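Local coordinates for putative Lipoprotein (Shewanella oneidensis, PDB 3U24) that is of unknown function but binds zinc and calcium ions and, as a DUF885 member of the Peptidase_MA clan, may be related to zinc metallopeptidases, at residues S164-V175 / V228-F239; A361-Y369 / G373-P381. All coordinates share one frame; numbering follows the deposited sequence.

Contact 1: residues S164-V175 / V228-F239; sequences SQPTLEHTELAV and VSQLKKEGARSF. With ACY (acetic acid), chain Q.
The guanidinium edge of Arg237 meets the backbone of 164-175, with Gln165 O and Ser164 O in its plane. Arg237 NE gives the main bond, 2.7 Å to Gln165 O and nearly straight (163°). NH2 adds a weak one to Ser164 O. A bend at chi3 (-61°) turns this edge back onto the loop. Glu169 OE2 approaches the Phe239 ring obliquely, 3.5 Å from Phe239 CD2, carboxylate and ring planes 67° apart. Thr167 CB lies at the His170 ring edge, in plane. Thr167 OG1 and His170 ND1 share a hydrogen bond, and His170 NE2 makes a weak one to an acetic acid, probably from crystallisation. A water accepts from the backbone N-H of Arg237 and donates to Pro166 O. Thr167 is the N-cap of helix 168-179, antiparallel to the end of helix 200-234. There Val228 is a knob among Leu168, Thr171, Glu172 and Val175. Thr171 OG1 and Leu231 CD1 meet tip to tip at 3.5 Å. That hydroxyl also donates to Thr167 O. A leucine in place of Arg237 would probably deprive Gln165 O of its guanidinium donor and remove the weak bond to Ser164 O. The arginine and a water mainly tie the loops; methyl packing mainly joins the helices.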
loop_
_atom_site.group_PDB
_atom_site.type_symbol
_atom_site.label_atom_id
_atom_site.label_comp_id
_atom_site.label_asym_id
_atom_site.label_seq_id
_atom_site.Cartn_x
_atom_site.Cartn_y
_atom_site.Cartn_z
ATOM N N SER A 164 -17.351 17.162 11.513
ATOM C CA SER A 164 -17.184 18.450 12.153
ATOM C C SER A 164 -15.854 19.065 11.731
ATOM O O SER A 164 -14.827 18.414 11.861
ATOM C CB SER A 164 -17.197 18.242 13.675
ATOM O OG SER A 164 -16.815 19.433 14.325
ATOM N N GLN A 165 -15.893 20.302 11.243
ATOM C CA GLN A 165 -14.728 20.999 10.699
ATOM C C GLN A 165 -13.977 20.143 9.704
ATOM O O GLN A 165 -12.813 19.855 9.896
ATOM C CB GLN A 165 -13.764 21.456 11.800
ATOM C CG GLN A 165 -14.405 22.404 12.795
ATOM C CD GLN A 165 -14.903 23.656 12.132
ATOM O OE1 GLN A 165 -14.142 24.375 11.425
ATOM N NE2 GLN A 165 -16.200 23.923 12.306
ATOM N N PRO A 166 -14.638 19.759 8.624
ATOM C CA PRO A 166 -13.942 18.884 7.684
ATOM C C PRO A 166 -12.950 19.639 6.853
ATOM O O PRO A 166 -13.049 20.844 6.744
ATOM C CB PRO A 166 -15.065 18.355 6.780
ATOM C CG PRO A 166 -16.141 19.405 6.853
ATOM C CD PRO A 166 -16.034 20.002 8.243
ATOM N N THR A 167 -11.998 18.922 6.272
ATOM C CA THR A 167 -11.117 19.508 5.271
ATOM C C THR A 167 -11.850 19.610 3.945
ATOM O O THR A 167 -12.780 18.842 3.624
ATOM C CB THR A 167 -9.842 18.678 5.012
ATOM O OG1 THR A 167 -10.201 17.521 4.252
ATOM C CG2 THR A 167 -9.151 18.263 6.312
ATOM N N LEU A 168 -11.426 20.561 3.140
ATOM C CA LEU A 168 -12.054 20.740 1.851
ATOM C C LEU A 168 -11.769 19.516 0.986
ATOM O O LEU A 168 -12.642 19.026 0.264
ATOM C CB LEU A 168 -11.506 21.996 1.141
ATOM C CG LEU A 168 -11.980 22.130 -0.313
ATOM C CD1 LEU A 168 -13.513 22.221 -0.343
ATOM C CD2 LEU A 168 -11.273 23.323 -1.026
ATOM N N GLU A 169 -10.528 19.068 1.014
ATOM C CA GLU A 169 -10.094 18.007 0.101
ATOM C C GLU A 169 -10.845 16.676 0.357
ATOM O O GLU A 169 -11.261 15.989 -0.582
ATOM C CB GLU A 169 -8.576 17.775 0.217
ATOM C CG GLU A 169 -7.741 18.948 -0.333
ATOM C CD GLU A 169 -7.682 20.188 0.606
ATOM O OE1 GLU A 169 -8.214 20.154 1.760
ATOM O OE2 GLU A 169 -7.090 21.209 0.181
ATOM N N HIS A 170 -11.034 16.308 1.617
ATOM C CA HIS A 170 -11.678 15.021 1.869
ATOM C C HIS A 170 -13.149 15.125 1.600
ATOM O O HIS A 170 -13.793 14.118 1.251
ATOM C CB HIS A 170 -11.365 14.506 3.291
ATOM C CG HIS A 170 -9.897 14.169 3.503
ATOM N ND1 HIS A 170 -8.987 15.090 3.854
ATOM C CD2 HIS A 170 -9.184 12.965 3.324
ATOM C CE1 HIS A 170 -7.762 14.521 3.952
ATOM N NE2 HIS A 170 -7.873 13.224 3.617
ATOM N N THR A 171 -13.708 16.327 1.743
ATOM C CA THR A 171 -15.124 16.509 1.455
ATOM C C THR A 171 -15.368 16.377 -0.057
ATOM O O THR A 171 -16.381 15.794 -0.477
ATOM C CB THR A 171 -15.681 17.837 1.999
ATOM O OG1 THR A 171 -15.298 18.020 3.381
ATOM C CG2 THR A 171 -17.202 17.880 1.885
ATOM N N GLU A 172 -14.401 16.839 -0.854
ATOM C CA GLU A 172 -14.514 16.792 -2.294
ATOM C C GLU A 172 -14.392 15.347 -2.701
ATOM O O GLU A 172 -15.082 14.873 -3.578
ATOM C CB GLU A 172 -13.383 17.600 -2.979
ATOM C CG GLU A 172 -13.547 19.119 -2.941
ATOM C CD GLU A 172 -12.317 19.938 -3.428
ATOM O OE1 GLU A 172 -11.107 19.556 -3.243
ATOM O OE2 GLU A 172 -12.576 21.046 -3.958
ATOM N N LEU A 173 -13.481 14.656 -2.067
ATOM C CA LEU A 173 -13.332 13.237 -2.356
ATOM C C LEU A 173 -14.651 12.468 -2.012
ATOM O O LEU A 173 -15.129 11.652 -2.800
ATOM C CB LEU A 173 -12.120 12.671 -1.649
ATOM C CG LEU A 173 -11.791 11.203 -1.944
ATOM C CD1 LEU A 173 -11.491 10.915 -3.442
ATOM C CD2 LEU A 173 -10.668 10.723 -1.013
ATOM N N ALA A 174 -15.234 12.790 -0.872
ATOM C CA ALA A 174 -16.511 12.192 -0.463
ATOM C C ALA A 174 -17.580 12.337 -1.551
ATOM O O ALA A 174 -18.326 11.396 -1.821
ATOM C CB ALA A 174 -17.002 12.805 0.847
ATOM N N VAL A 175 -17.653 13.519 -2.158
ATOM C CA VAL A 175 -18.692 13.784 -3.173
ATOM C C VAL A 175 -18.504 12.820 -4.372
ATOM O O VAL A 175 -19.422 12.110 -4.794
ATOM C CB VAL A 175 -18.650 15.220 -3.703
ATOM C CG1 VAL A 175 -19.591 15.361 -4.926
ATOM C CG2 VAL A 175 -18.964 16.222 -2.603
ATOM N N VAL A 228 -19.109 21.489 0.583
ATOM C CA VAL A 228 -17.976 21.921 -0.245
ATOM C C VAL A 228 -18.144 23.431 -0.558
ATOM O O VAL A 228 -17.210 24.229 -0.422
ATOM C CB VAL A 228 -17.954 21.152 -1.610
ATOM C CG1 VAL A 228 -16.999 21.791 -2.625
ATOM C CG2 VAL A 228 -17.659 19.674 -1.391
ATOM N N SER A 229 -19.355 23.805 -0.943
ATOM C CA SER A 229 -19.626 25.176 -1.282
ATOM C C SER A 229 -19.347 26.128 -0.080
ATOM O O SER A 229 -18.670 27.130 -0.253
ATOM C CB SER A 229 -21.059 25.326 -1.801
ATOM O OG SER A 229 -21.363 26.684 -1.888
ATOM N N GLN A 230 -19.837 25.778 1.105
ATOM C CA GLN A 230 -19.600 26.525 2.337
ATOM C C GLN A 230 -18.087 26.564 2.682
ATOM O O GLN A 230 -17.572 27.606 3.075
ATOM C CB GLN A 230 -20.432 25.877 3.467
ATOM C CG GLN A 230 -20.448 26.526 4.868
ATOM C CD GLN A 230 -21.221 25.684 5.953
ATOM O OE1 GLN A 230 -21.927 24.709 5.636
ATOM N NE2 GLN A 230 -21.081 26.073 7.233
ATOM N N LEU A 231 -17.392 25.433 2.529
ATOM C CA LEU A 231 -15.957 25.356 2.838
ATOM C C LEU A 231 -15.141 26.249 1.890
ATOM O O LEU A 231 -14.194 26.912 2.313
ATOM C CB LEU A 231 -15.445 23.913 2.776
ATOM C CG LEU A 231 -15.989 22.939 3.849
ATOM C CD1 LEU A 231 -15.719 21.475 3.488
ATOM C CD2 LEU A 231 -15.486 23.298 5.261
ATOM N N LYS A 232 -15.536 26.300 0.620
ATOM C CA LYS A 232 -14.858 27.186 -0.321
ATOM C C LYS A 232 -15.010 28.670 0.070
ATOM O O LYS A 232 -14.026 29.407 0.009
ATOM C CB LYS A 232 -15.309 26.910 -1.748
ATOM C CG LYS A 232 -14.819 25.538 -2.252
ATOM C CD LYS A 232 -15.399 25.261 -3.610
ATOM C CE LYS A 232 -14.943 23.956 -4.242
ATOM N NZ LYS A 232 -15.950 23.568 -5.291
ATOM N N LYS A 233 -16.205 29.083 0.504
ATOM C CA LYS A 233 -16.440 30.470 0.940
ATOM C C LYS A 233 -15.785 30.830 2.292
ATOM O O LYS A 233 -15.185 31.881 2.405
ATOM C CB LYS A 233 -17.944 30.789 1.074
ATOM C CG LYS A 233 -18.754 30.733 -0.219
ATOM C CD LYS A 233 -20.205 31.213 -0.016
ATOM C CE LYS A 233 -21.037 31.110 -1.306
ATOM N NZ LYS A 233 -22.513 31.237 -1.085
ATOM N N GLU A 234 -15.928 29.971 3.299
ATOM C CA GLU A 234 -15.662 30.319 4.704
ATOM C C GLU A 234 -14.282 29.857 5.186
ATOM O O GLU A 234 -13.844 30.248 6.255
ATOM C CB GLU A 234 -16.742 29.678 5.622
ATOM C CG GLU A 234 -18.170 30.202 5.402
ATOM C CD GLU A 234 -19.254 29.626 6.352
ATOM O OE1 GLU A 234 -19.060 28.567 7.053
ATOM O OE2 GLU A 234 -20.344 30.268 6.383
ATOM N N GLY A 235 -13.615 29.004 4.419
ATOM C CA GLY A 235 -12.374 28.389 4.853
ATOM C C GLY A 235 -12.647 27.027 5.454
ATOM O O GLY A 235 -13.795 26.644 5.716
ATOM N N ALA A 236 -11.594 26.266 5.650
ATOM C CA ALA A 236 -11.727 24.857 6.012
ATOM C C ALA A 236 -10.506 24.435 6.806
ATOM O O ALA A 236 -9.413 25.008 6.655
ATOM C CB ALA A 236 -11.906 24.007 4.754
ATOM N N ARG A 237 -10.675 23.417 7.637
ATOM C CA ARG A 237 -9.529 22.771 8.284
ATOM C C ARG A 237 -8.410 22.397 7.265
ATOM O O ARG A 237 -8.709 21.945 6.144
ATOM C CB ARG A 237 -9.979 21.499 9.013
ATOM C CG ARG A 237 -8.927 21.014 9.974
ATOM C CD ARG A 237 -9.173 19.593 10.429
ATOM N NE ARG A 237 -10.435 19.375 11.152
ATOM C CZ ARG A 237 -10.549 19.169 12.470
ATOM N NH1 ARG A 237 -9.472 19.211 13.258
ATOM N NH2 ARG A 237 -11.754 18.897 13.020
ATOM N N SER A 238 -7.157 22.596 7.645
ATOM C CA SER A 238 -6.048 22.250 6.776
ATOM C C SER A 238 -5.978 20.728 6.652
ATOM O O SER A 238 -6.303 20.009 7.590
ATOM C CB SER A 238 -4.690 22.747 7.339
ATOM O OG SER A 238 -3.586 22.144 6.637
ATOM N N PHE A 239 -5.546 20.263 5.494
ATOM C CA PHE A 239 -5.327 18.852 5.237
ATOM C C PHE A 239 -4.002 18.347 5.880
ATOM O O PHE A 239 -3.750 17.131 5.934
ATOM C CB PHE A 239 -5.328 18.588 3.727
ATOM C CG PHE A 239 -4.238 19.302 2.981
ATOM C CD1 PHE A 239 -2.981 18.737 2.861
ATOM C CD2 PHE A 239 -4.484 20.517 2.344
ATOM C CE1 PHE A 239 -1.981 19.399 2.180
ATOM C CE2 PHE A 239 -3.486 21.174 1.650
ATOM C CZ PHE A 239 -2.229 20.607 1.585
HETATM C C ACY Q . -6.934 9.931 6.314
HETATM O O ACY Q . -6.936 10.600 5.246
HETATM O OXT ACY Q . -5.889 9.406 6.808
HETATM C CH3 ACY Q . -8.234 9.693 7.006
HETATM O O HOH W 1 -13.589 22.885 8.338
#

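Contact 2: residues A361-Y369 / G373-P381; sequences ASISAPGPY and GNTYYNVTP
Strands 362-364 and 376-379 form a beta hairpin within a mixed three-stranded sheet. Strand 349-352 lies on the far side of 376-379. The hairpin borders the zinc site of His408, His414 and Glu439, and Ile363 lies beside His414. Two antiparallel hydrogen-bonded pairs hold it, Ser362 with Asn378 and Ser364 with Tyr376. Ser362 N donates to Asn378 O at 2.9 Å, in the carbonyl plane, and Asn378 N returns a bond to Ser362 O. Ser364 N and Tyr376 O, with Tyr376 N and Ser364 O, repeat the pattern. Between them Ile363 and Tyr377 form a non-hydrogen-bonded pair. Their side chains share one face of the sheet and cross at about a right angle, with Ile363 CD1 3.8 Å from Tyr377 CD1. CG of Tyr377 stands anti to the backbone N (chi1 -169°), which lays the ring alongside the neighbouring strand. Val379 CG2 covers the centre of one face of the Tyr377 ring, 3.9 Å above the plane. Ser362 O sits at the ring edge, and Ala361 CB lies 3.9 Å from Tyr377 CE1. The hydroxyl of Tyr377 bonds to Asn406. Ile363 CG2 also packs against Thr375 CG2, and helix 414-423 touches both residues through Tyr415. The opposite face carries Ser362, Ser364, Tyr376 and Asn378. Here Arg351 of strand 349-352 makes a cation-pi contact with Tyr376 and donates to Asn378 OD1. The other end of that amide, Asn378 ND2, lies 3.0 Å from Ser364 OG.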
loop_
_atom_site.group_PDB
_atom_site.type_symbol
_atom_site.label_atom_id
_atom_site.label_comp_id
_atom_site.label_asym_id
_atom_site.label_seq_id
_atom_site.Cartn_x
_atom_site.Cartn_y
_atom_site.Cartn_z
ATOM N N ALA A 361 2.328 -3.597 -13.241
ATOM C CA ALA A 361 2.843 -4.943 -12.980
ATOM C C ALA A 361 2.917 -5.226 -11.478
ATOM O O ALA A 361 3.582 -4.502 -10.743
ATOM C CB ALA A 361 4.193 -5.136 -13.637
ATOM N N SER A 362 2.206 -6.256 -11.015
ATOM C CA SER A 362 2.235 -6.653 -9.587
ATOM C C SER A 362 1.847 -8.116 -9.330
ATOM O O SER A 362 1.246 -8.769 -10.162
ATOM C CB SER A 362 1.335 -5.738 -8.754
ATOM O OG SER A 362 -0.035 -6.008 -8.985
ATOM N N ILE A 363 2.208 -8.607 -8.155
ATOM C CA ILE A 363 1.914 -9.961 -7.745
ATOM C C ILE A 363 0.516 -10.003 -7.155
ATOM O O ILE A 363 0.193 -9.167 -6.323
ATOM C CB ILE A 363 2.875 -10.402 -6.649
ATOM C CG1 ILE A 363 4.314 -10.377 -7.155
ATOM C CG2 ILE A 363 2.538 -11.790 -6.209
ATOM C CD1 ILE A 363 4.580 -11.224 -8.375
ATOM N N SER A 364 -0.328 -10.936 -7.575
ATOM C CA SER A 364 -1.589 -11.115 -6.871
ATOM C C SER A 364 -1.617 -12.509 -6.303
ATOM O O SER A 364 -1.237 -13.506 -6.947
ATOM C CB SER A 364 -2.823 -10.822 -7.726
ATOM O OG SER A 364 -2.971 -11.768 -8.758
ATOM N N ALA A 365 -2.045 -12.559 -5.062
ATOM C CA ALA A 365 -1.885 -13.744 -4.271
ATOM C C ALA A 365 -3.143 -13.853 -3.424
ATOM O O ALA A 365 -3.803 -12.842 -3.177
ATOM C CB ALA A 365 -0.632 -13.618 -3.419
ATOM N N PRO A 366 -3.493 -15.069 -3.015
ATOM C CA PRO A 366 -4.706 -15.275 -2.217
ATOM C C PRO A 366 -4.604 -14.670 -0.834
ATOM O O PRO A 366 -3.525 -14.683 -0.244
ATOM C CB PRO A 366 -4.805 -16.807 -2.093
ATOM C CG PRO A 366 -3.434 -17.314 -2.411
ATOM C CD PRO A 366 -2.835 -16.332 -3.372
ATOM N N GLY A 367 -5.726 -14.164 -0.326
ATOM C CA GLY A 367 -5.830 -13.783 1.071
ATOM C C GLY A 367 -5.818 -14.992 2.003
ATOM O O GLY A 367 -5.871 -16.128 1.563
ATOM N N PRO A 368 -5.738 -14.737 3.317
ATOM C CA PRO A 368 -5.676 -15.752 4.357
ATOM C C PRO A 368 -6.880 -16.684 4.411
ATOM O O PRO A 368 -6.739 -17.816 4.874
ATOM C CB PRO A 368 -5.622 -14.934 5.643
ATOM C CG PRO A 368 -6.220 -13.603 5.287
ATOM C CD PRO A 368 -5.769 -13.370 3.876
ATOM N N TYR A 369 -8.049 -16.246 3.958
ATOM C CA TYR A 369 -9.208 -17.147 3.955
ATOM C C TYR A 369 -9.453 -17.826 2.603
ATOM O O TYR A 369 -10.373 -18.633 2.470
ATOM C CB TYR A 369 -10.459 -16.418 4.438
ATOM C CG TYR A 369 -10.385 -15.953 5.869
ATOM C CD1 TYR A 369 -10.614 -16.825 6.903
ATOM C CD2 TYR A 369 -10.086 -14.636 6.187
ATOM C CE1 TYR A 369 -10.556 -16.411 8.219
ATOM C CE2 TYR A 369 -10.035 -14.207 7.514
ATOM C CZ TYR A 369 -10.277 -15.106 8.525
ATOM O OH TYR A 369 -10.237 -14.725 9.859
ATOM N N GLY A 373 -7.166 -20.161 -4.208
ATOM C CA GLY A 373 -6.531 -19.260 -5.174
ATOM C C GLY A 373 -5.054 -19.428 -5.470
ATOM O O GLY A 373 -4.266 -19.790 -4.601
ATOM N N ASN A 374 -4.684 -19.128 -6.708
ATOM C CA ASN A 374 -3.299 -19.241 -7.160
ATOM C C ASN A 374 -2.567 -17.877 -7.108
ATOM O O ASN A 374 -3.209 -16.837 -6.922
ATOM C CB ASN A 374 -3.293 -19.825 -8.575
ATOM C CG ASN A 374 -2.031 -20.599 -8.879
ATOM O OD1 ASN A 374 -1.244 -20.902 -7.980
ATOM N ND2 ASN A 374 -1.827 -20.921 -10.159
ATOM N N THR A 375 -1.237 -17.892 -7.250
ATOM C CA THR A 375 -0.422 -16.663 -7.241
ATOM C C THR A 375 0.097 -16.367 -8.624
ATOM O O THR A 375 0.739 -17.217 -9.211
ATOM C CB THR A 375 0.808 -16.781 -6.291
ATOM O OG1 THR A 375 0.374 -17.146 -4.972
ATOM C CG2 THR A 375 1.578 -15.443 -6.213
ATOM N N TYR A 376 -0.155 -15.158 -9.125
ATOM C CA TYR A 376 0.352 -14.699 -10.435
ATOM C C TYR A 376 1.163 -13.383 -10.420
ATOM O O TYR A 376 1.023 -12.559 -9.525
ATOM C CB TYR A 376 -0.815 -14.450 -11.396
ATOM C CG TYR A 376 -1.816 -15.561 -11.477
ATOM C CD1 TYR A 376 -1.673 -16.590 -12.412
ATOM C CD2 TYR A 376 -2.929 -15.583 -10.632
ATOM C CE1 TYR A 376 -2.606 -17.616 -12.491
ATOM C CE2 TYR A 376 -3.867 -16.611 -10.709
ATOM C CZ TYR A 376 -3.699 -17.621 -11.635
ATOM O OH TYR A 376 -4.619 -18.643 -11.694
ATOM N N TYR A 377 1.957 -13.176 -11.474
ATOM C CA TYR A 377 2.541 -11.874 -11.789
ATOM C C TYR A 377 1.690 -11.230 -12.887
ATOM O O TYR A 377 1.793 -11.594 -14.066
ATOM C CB TYR A 377 3.990 -12.054 -12.248
ATOM C CG TYR A 377 4.854 -10.811 -12.388
ATOM C CD1 TYR A 377 4.489 -9.588 -11.853
ATOM C CD2 TYR A 377 6.092 -10.899 -13.002
ATOM C CE1 TYR A 377 5.311 -8.478 -11.972
ATOM C CE2 TYR A 377 6.933 -9.812 -13.114
ATOM C CZ TYR A 377 6.546 -8.601 -12.598
ATOM O OH TYR A 377 7.373 -7.521 -12.749
ATOM N N ASN A 378 0.843 -10.294 -12.471
ATOM C CA ASN A 378 -0.008 -9.505 -13.360
ATOM C C ASN A 378 0.801 -8.427 -14.083
ATOM O O ASN A 378 1.286 -7.490 -13.465
ATOM C CB ASN A 378 -1.128 -8.827 -12.571
ATOM C CG ASN A 378 -2.065 -9.816 -11.922
ATOM O OD1 ASN A 378 -2.474 -10.793 -12.542
ATOM N ND2 ASN A 378 -2.415 -9.568 -10.660
ATOM N N VAL A 379 0.944 -8.574 -15.392
ATOM C CA VAL A 379 1.686 -7.623 -16.202
ATOM C C VAL A 379 0.702 -7.159 -17.258
ATOM O O VAL A 379 0.205 -7.995 -18.023
ATOM C CB VAL A 379 2.872 -8.317 -16.883
ATOM C CG1 VAL A 379 3.470 -7.428 -17.958
ATOM C CG2 VAL A 379 3.924 -8.694 -15.845
ATOM N N THR A 380 0.382 -5.867 -17.282
ATOM C CA THR A 380 -0.630 -5.358 -18.222
ATOM C C THR A 380 -0.077 -5.136 -19.612
ATOM O O THR A 380 0.789 -4.247 -19.767
ATOM C CB THR A 380 -1.265 -4.029 -17.769
ATOM O OG1 THR A 380 -1.726 -4.197 -16.422
ATOM C CG2 THR A 380 -2.461 -3.639 -18.711
ATOM N N PRO A 381 -0.588 -5.921 -20.623
ATOM C CA PRO A 381 -0.237 -5.546 -21.996
ATOM C C PRO A 381 -0.662 -4.088 -22.306
ATOM O O PRO A 381 -1.534 -3.477 -21.623
ATOM C CB PRO A 381 -0.970 -6.600 -22.896
ATOM C CG PRO A 381 -1.939 -7.310 -22.019
ATOM C CD PRO A 381 -1.475 -7.119 -20.587
#

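How the contacts relate
The two contacts lie on opposite sides of the chain's centre and do not touch; their nearest atoms are about 21 Å apart. They share no helix or strand. Contact 1 is a surface contact, its centre about 26 Å from the chain centre, between two helix ends and their loops. Contact 2 is partly buried, its centre about 15 Å from the chain centre, in the small sheet of a mostly helical protein. Their chemistry differs accordingly. In 164-175 / 228-239 an arginine side chain and a water supply the polar links, beside methyl packing. In 361-369 / 373-381 regular backbone bonds do this work, and side chains divide between two faces. Only contact 2 borders a zinc site with three protein ligands.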